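Local coordinates for probable oxidoreductase (Mycobacterium abscessus, PDB 4EYE), which is probably an oxidoreductase related to zinc-binding dehydrogenases and quinone oxidoreductases, at residues A[24-36]-A[68-82]. Sequence-based numbering, arbitrary orientation.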
loop_
_atom_site.group_PDB
_atom_site.type_symbol
_atom_site.label_atom_id
_atom_site.label_comp_id
_atom_site.label_asym_id
_atom_site.label_seq_id
_atom_site.Cartn_x
_atom_site.Cartn_y
_atom_site.Cartn_z
ATOM N N ALA A 24 22.686 1.511 -2.207
ATOM C CA ALA A 24 21.410 0.893 -2.483
ATOM C C ALA A 24 21.439 -0.528 -1.936
ATOM O O ALA A 24 22.508 -1.093 -1.726
ATOM C CB ALA A 24 21.099 0.866 -3.966
ATOM N N ILE A 25 20.249 -1.067 -1.713
ATOM C CA ILE A 25 20.056 -2.464 -1.443
ATOM C C ILE A 25 19.779 -3.101 -2.795
ATOM O O ILE A 25 18.887 -2.659 -3.502
ATOM C CB ILE A 25 18.870 -2.706 -0.484
ATOM C CG1 ILE A 25 19.231 -2.241 0.930
ATOM C CG2 ILE A 25 18.397 -4.172 -0.508
ATOM C CD1 ILE A 25 20.190 -3.155 1.662
ATOM N N GLN A 26 20.540 -4.149 -3.119
ATOM C CA GLN A 26 20.459 -4.821 -4.397
ATOM C C GLN A 26 20.223 -6.321 -4.183
ATOM O O GLN A 26 20.950 -6.964 -3.395
ATOM C CB GLN A 26 21.776 -4.596 -5.136
ATOM C CG GLN A 26 21.733 -4.927 -6.578
ATOM C CD GLN A 26 23.075 -4.732 -7.240
ATOM O OE1 GLN A 26 24.066 -5.305 -6.791
ATOM N NE2 GLN A 26 23.116 -3.939 -8.287
ATOM N N ALA A 27 19.175 -6.847 -4.809
ATOM C CA ALA A 27 18.928 -8.262 -4.844
ATOM C C ALA A 27 19.982 -8.880 -5.769
ATOM O O ALA A 27 20.041 -8.545 -6.939
ATOM C CB ALA A 27 17.514 -8.549 -5.363
ATOM N N GLN A 28 20.796 -9.779 -5.213
ATOM C CA GLN A 28 21.847 -10.454 -5.960
ATOM C C GLN A 28 21.516 -11.904 -6.265
ATOM O O GLN A 28 22.325 -12.620 -6.856
ATOM C CB GLN A 28 23.223 -10.233 -5.307
ATOM C CG GLN A 28 23.668 -8.819 -5.673
ATOM C CD GLN A 28 24.883 -8.322 -4.976
ATOM O OE1 GLN A 28 25.594 -9.084 -4.338
ATOM N NE2 GLN A 28 25.161 -7.023 -5.139
ATOM N N SER A 29 20.313 -12.318 -5.878
ATOM C CA SER A 29 19.776 -13.628 -6.254
ATOM C C SER A 29 18.258 -13.545 -6.080
ATOM O O SER A 29 17.749 -12.515 -5.611
ATOM C CB SER A 29 20.378 -14.723 -5.376
ATOM O OG SER A 29 19.808 -14.715 -4.083
ATOM N N LEU A 30 17.540 -14.610 -6.431
ATOM C CA LEU A 30 16.116 -14.669 -6.173
ATOM C C LEU A 30 15.821 -15.536 -4.944
ATOM O O LEU A 30 14.793 -16.207 -4.880
ATOM C CB LEU A 30 15.334 -15.149 -7.400
ATOM C CG LEU A 30 15.301 -14.228 -8.621
ATOM C CD1 LEU A 30 14.420 -14.791 -9.733
ATOM C CD2 LEU A 30 14.843 -12.810 -8.234
ATOM N N SER A 31 16.690 -15.445 -3.941
ATOM C CA SER A 31 16.549 -16.236 -2.715
ATOM C C SER A 31 15.731 -15.500 -1.628
ATOM O O SER A 31 15.695 -15.949 -0.477
ATOM C CB SER A 31 17.935 -16.572 -2.168
ATOM O OG SER A 31 18.605 -15.367 -1.758
ATOM N N GLY A 32 15.057 -14.407 -1.975
ATOM C CA GLY A 32 14.340 -13.621 -0.966
ATOM C C GLY A 32 15.274 -12.646 -0.252
ATOM O O GLY A 32 16.343 -12.312 -0.791
ATOM N N PRO A 33 14.882 -12.187 0.958
ATOM C CA PRO A 33 15.667 -11.202 1.733
ATOM C C PRO A 33 17.147 -11.540 1.927
ATOM O O PRO A 33 17.976 -10.628 1.926
ATOM C CB PRO A 33 14.942 -11.164 3.086
ATOM C CG PRO A 33 13.524 -11.404 2.728
ATOM C CD PRO A 33 13.574 -12.440 1.601
ATOM N N GLU A 34 17.452 -12.838 2.086
ATOM C CA GLU A 34 18.815 -13.342 2.240
ATOM C C GLU A 34 19.713 -12.911 1.108
ATOM O O GLU A 34 20.915 -12.726 1.308
ATOM C CB GLU A 34 18.833 -14.898 2.326
ATOM N N GLY A 35 19.167 -12.731 -0.092
ATOM C CA GLY A 35 19.987 -12.296 -1.229
ATOM C C GLY A 35 20.223 -10.805 -1.359
ATOM O O GLY A 35 20.818 -10.335 -2.367
ATOM N N LEU A 36 19.777 -10.033 -0.382
ATOM C CA LEU A 36 19.837 -8.584 -0.488
ATOM C C LEU A 36 21.168 -8.103 0.078
ATOM O O LEU A 36 21.531 -8.490 1.171
ATOM C CB LEU A 36 18.676 -7.917 0.258
ATOM C CG LEU A 36 17.243 -8.078 -0.272
ATOM C CD1 LEU A 36 16.218 -7.460 0.649
ATOM C CD2 LEU A 36 17.121 -7.450 -1.636
ATOM N N THR A 68 11.903 -10.102 -4.593
ATOM C CA THR A 68 13.133 -10.689 -4.077
ATOM C C THR A 68 13.158 -12.231 -4.139
ATOM O O THR A 68 14.238 -12.826 -4.127
ATOM C CB THR A 68 13.458 -10.236 -2.677
ATOM O OG1 THR A 68 12.616 -10.886 -1.720
ATOM C CG2 THR A 68 13.343 -8.704 -2.591
ATOM N N LYS A 69 11.977 -12.847 -4.228
ATOM C CA LYS A 69 11.874 -14.311 -4.377
ATOM C C LYS A 69 11.592 -14.788 -5.789
ATOM O O LYS A 69 11.379 -15.954 -5.980
ATOM C CB LYS A 69 10.764 -14.868 -3.472
ATOM C CG LYS A 69 11.008 -14.623 -2.002
ATOM C CD LYS A 69 10.072 -15.385 -1.108
ATOM C CE LYS A 69 8.615 -15.070 -1.421
ATOM N NZ LYS A 69 7.663 -15.739 -0.466
ATOM N N GLY A 70 11.527 -13.876 -6.751
ATOM C CA GLY A 70 11.094 -14.182 -8.101
ATOM C C GLY A 70 9.651 -14.673 -8.198
ATOM O O GLY A 70 9.335 -15.478 -9.083
ATOM N N GLU A 71 8.783 -14.200 -7.289
ATOM C CA GLU A 71 7.390 -14.668 -7.203
ATOM C C GLU A 71 6.373 -13.597 -7.515
ATOM O O GLU A 71 5.175 -13.810 -7.339
ATOM C CB GLU A 71 7.100 -15.258 -5.824
ATOM C CG GLU A 71 7.813 -16.581 -5.585
ATOM C CD GLU A 71 7.690 -17.085 -4.163
ATOM O OE1 GLU A 71 6.869 -16.555 -3.402
ATOM O OE2 GLU A 71 8.429 -18.015 -3.801
ATOM N N TYR A 72 6.832 -12.450 -7.988
ATOM C CA TYR A 72 5.944 -11.367 -8.321
ATOM C C TYR A 72 5.476 -11.531 -9.767
ATOM O O TYR A 72 6.205 -12.113 -10.580
ATOM C CB TYR A 72 6.646 -10.050 -8.150
ATOM C CG TYR A 72 5.734 -8.874 -8.354
ATOM C CD1 TYR A 72 4.522 -8.791 -7.658
ATOM C CD2 TYR A 72 6.059 -7.853 -9.245
ATOM C CE1 TYR A 72 3.681 -7.731 -7.845
ATOM C CE2 TYR A 72 5.214 -6.770 -9.423
ATOM C CZ TYR A 72 4.029 -6.731 -8.726
ATOM O OH TYR A 72 3.178 -5.682 -8.876
ATOM N N GLN A 73 4.306 -10.985 -10.094
ATOM C CA GLN A 73 3.752 -11.104 -11.459
ATOM C C GLN A 73 4.796 -10.712 -12.516
ATOM O O GLN A 73 4.860 -11.334 -13.553
ATOM C CB GLN A 73 2.443 -10.301 -11.638
ATOM C CG GLN A 73 2.617 -8.793 -11.766
ATOM C CD GLN A 73 1.332 -8.004 -11.543
ATOM O OE1 GLN A 73 0.258 -8.581 -11.389
ATOM N NE2 GLN A 73 1.438 -6.668 -11.550
ATOM N N LEU A 74 5.625 -9.719 -12.222
ATOM C CA LEU A 74 6.731 -9.354 -13.079
ATOM C C LEU A 74 8.023 -9.885 -12.461
ATOM O O LEU A 74 8.360 -9.564 -11.305
ATOM C CB LEU A 74 6.791 -7.840 -13.238
ATOM C CG LEU A 74 8.025 -7.233 -13.921
ATOM C CD1 LEU A 74 8.362 -7.936 -15.241
ATOM C CD2 LEU A 74 7.813 -5.728 -14.138
ATOM N N LYS A 75 8.738 -10.698 -13.229
ATOM C CA LYS A 75 9.960 -11.322 -12.750
ATOM C C LYS A 75 11.149 -10.448 -13.109
ATOM O O LYS A 75 11.501 -10.337 -14.275
ATOM C CB LYS A 75 10.109 -12.754 -13.300
ATOM C CG LYS A 75 11.245 -13.576 -12.673
ATOM C CD LYS A 75 10.879 -15.056 -12.611
ATOM C CE LYS A 75 12.078 -15.981 -12.577
ATOM N NZ LYS A 75 11.640 -17.410 -12.536
ATOM N N MET A 76 11.745 -9.791 -12.113
ATOM C CA MET A 76 12.970 -9.061 -12.363
ATOM C C MET A 76 14.155 -10.030 -12.137
ATOM O O MET A 76 14.110 -10.912 -11.268
ATOM C CB MET A 76 13.046 -7.770 -11.538
ATOM C CG MET A 76 12.071 -6.659 -12.013
ATOM S SD MET A 76 12.424 -5.946 -13.637
ATOM C CE MET A 76 14.201 -5.710 -13.558
ATOM N N GLU A 77 15.160 -9.916 -12.994
ATOM C CA GLU A 77 16.347 -10.759 -12.903
ATOM C C GLU A 77 17.433 -10.021 -12.136
ATOM O O GLU A 77 17.755 -8.917 -12.485
ATOM C CB GLU A 77 16.866 -11.135 -14.316
ATOM C CG GLU A 77 15.834 -11.896 -15.175
ATOM C CD GLU A 77 15.295 -13.178 -14.547
ATOM O OE1 GLU A 77 15.958 -13.738 -13.671
ATOM O OE2 GLU A 77 14.209 -13.653 -14.933
ATOM N N PRO A 78 18.025 -10.657 -11.121
ATOM C CA PRO A 78 19.170 -10.046 -10.467
ATOM C C PRO A 78 20.377 -9.818 -11.394
ATOM O O PRO A 78 20.558 -10.538 -12.391
ATOM C CB PRO A 78 19.563 -11.067 -9.378
ATOM C CG PRO A 78 18.404 -11.965 -9.241
ATOM C CD PRO A 78 17.763 -12.009 -10.590
ATOM N N PRO A 79 21.219 -8.848 -11.055
ATOM C CA PRO A 79 21.062 -7.950 -9.905
ATOM C C PRO A 79 20.058 -6.806 -10.149
ATOM O O PRO A 79 19.978 -6.283 -11.211
ATOM C CB PRO A 79 22.491 -7.446 -9.675
ATOM C CG PRO A 79 23.163 -7.527 -11.011
ATOM C CD PRO A 79 22.456 -8.600 -11.805
ATOM N N PHE A 80 19.257 -6.433 -9.150
ATOM C CA PHE A 80 18.353 -5.280 -9.293
ATOM C C PHE A 80 18.055 -4.646 -7.926
ATOM O O PHE A 80 18.074 -5.333 -6.868
ATOM C CB PHE A 80 17.019 -5.661 -9.992
ATOM C CG PHE A 80 16.089 -6.489 -9.126
ATOM C CD1 PHE A 80 15.166 -5.891 -8.284
ATOM C CD2 PHE A 80 16.122 -7.867 -9.170
ATOM C CE1 PHE A 80 14.302 -6.648 -7.509
ATOM C CE2 PHE A 80 15.264 -8.640 -8.373
ATOM C CZ PHE A 80 14.384 -8.016 -7.509
ATOM N N VAL A 81 17.796 -3.345 -7.940
ATOM C CA VAL A 81 17.412 -2.614 -6.701
ATOM C C VAL A 81 15.912 -2.707 -6.557
ATOM O O VAL A 81 15.187 -2.161 -7.396
ATOM C CB VAL A 81 17.875 -1.121 -6.737
ATOM C CG1 VAL A 81 17.370 -0.323 -5.505
ATOM C CG2 VAL A 81 19.394 -1.085 -6.773
ATOM N N PRO A 82 15.412 -3.411 -5.527
ATOM C CA PRO A 82 13.970 -3.415 -5.307
ATOM C C PRO A 82 13.434 -2.085 -4.812
ATOM O O PRO A 82 14.200 -1.202 -4.438
ATOM C CB PRO A 82 13.775 -4.476 -4.209
ATOM C CG PRO A 82 15.115 -5.123 -4.034
ATOM C CD PRO A 82 16.122 -4.136 -4.465
#
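Ala27 and Phe80 pair through a single antiparallel hydrogen-bonded bridge, Ala27 N reaching Phe80 O at 2.8 Å and Phe80 N returning to Ala27 O at 3.2 Å, while further along Gly32 N bonds to Thr68 O at 2.8 Å. Beside the bridge, the Ala27 methyl packs over one face of the Phe80 ring as a CH-pi contact, CB lying 4.0 Å from the ring centroid; a side chain this small lets ring and backbone approach together. Phe80 CG stands between its own backbone N and carbonyl carbon (chi1 72°), which turns the ring back toward Ala27, and Met76 CB covers the opposite face. A long branched side chain suits Leu30 because each methyl has its own neighbours: CD1 lies against Gly70 CA (3.8 Å) and Lys75 CE, CD2 against Met76 O and Pro78, whose ring crosses the leucine at about a right angle.

The bridge attaches the loop after helix 62-68 to the edge of strand 21-27, which pairs with 36-42 in a two-stranded antiparallel sheet; the loop 28-35 joins the two strands of this hairpin, within the GroES-like fold of this dehydrogenase family. That helix closes in a Schellman motif at Gly70, whose positive phi suits a residue without a side chain. Gly32 likewise has a positive phi, and its bare CA lies against Thr68 OG1 (3.3 Å) and Lys69 CG; the Thr68 hydroxyl itself is bonded to Tyr65 O, one turn back. Proline most readily accepts a cis peptide before it, as at Pro79, whose apolar ring lies alongside the Gln26 chain, CB 3.7 Å from Gln26 CD. Extended from CB, that chain presents OE1 to Gln28 NE2 in the carbonyl plane, a short 2.6 Å bond that probably orients the two amides.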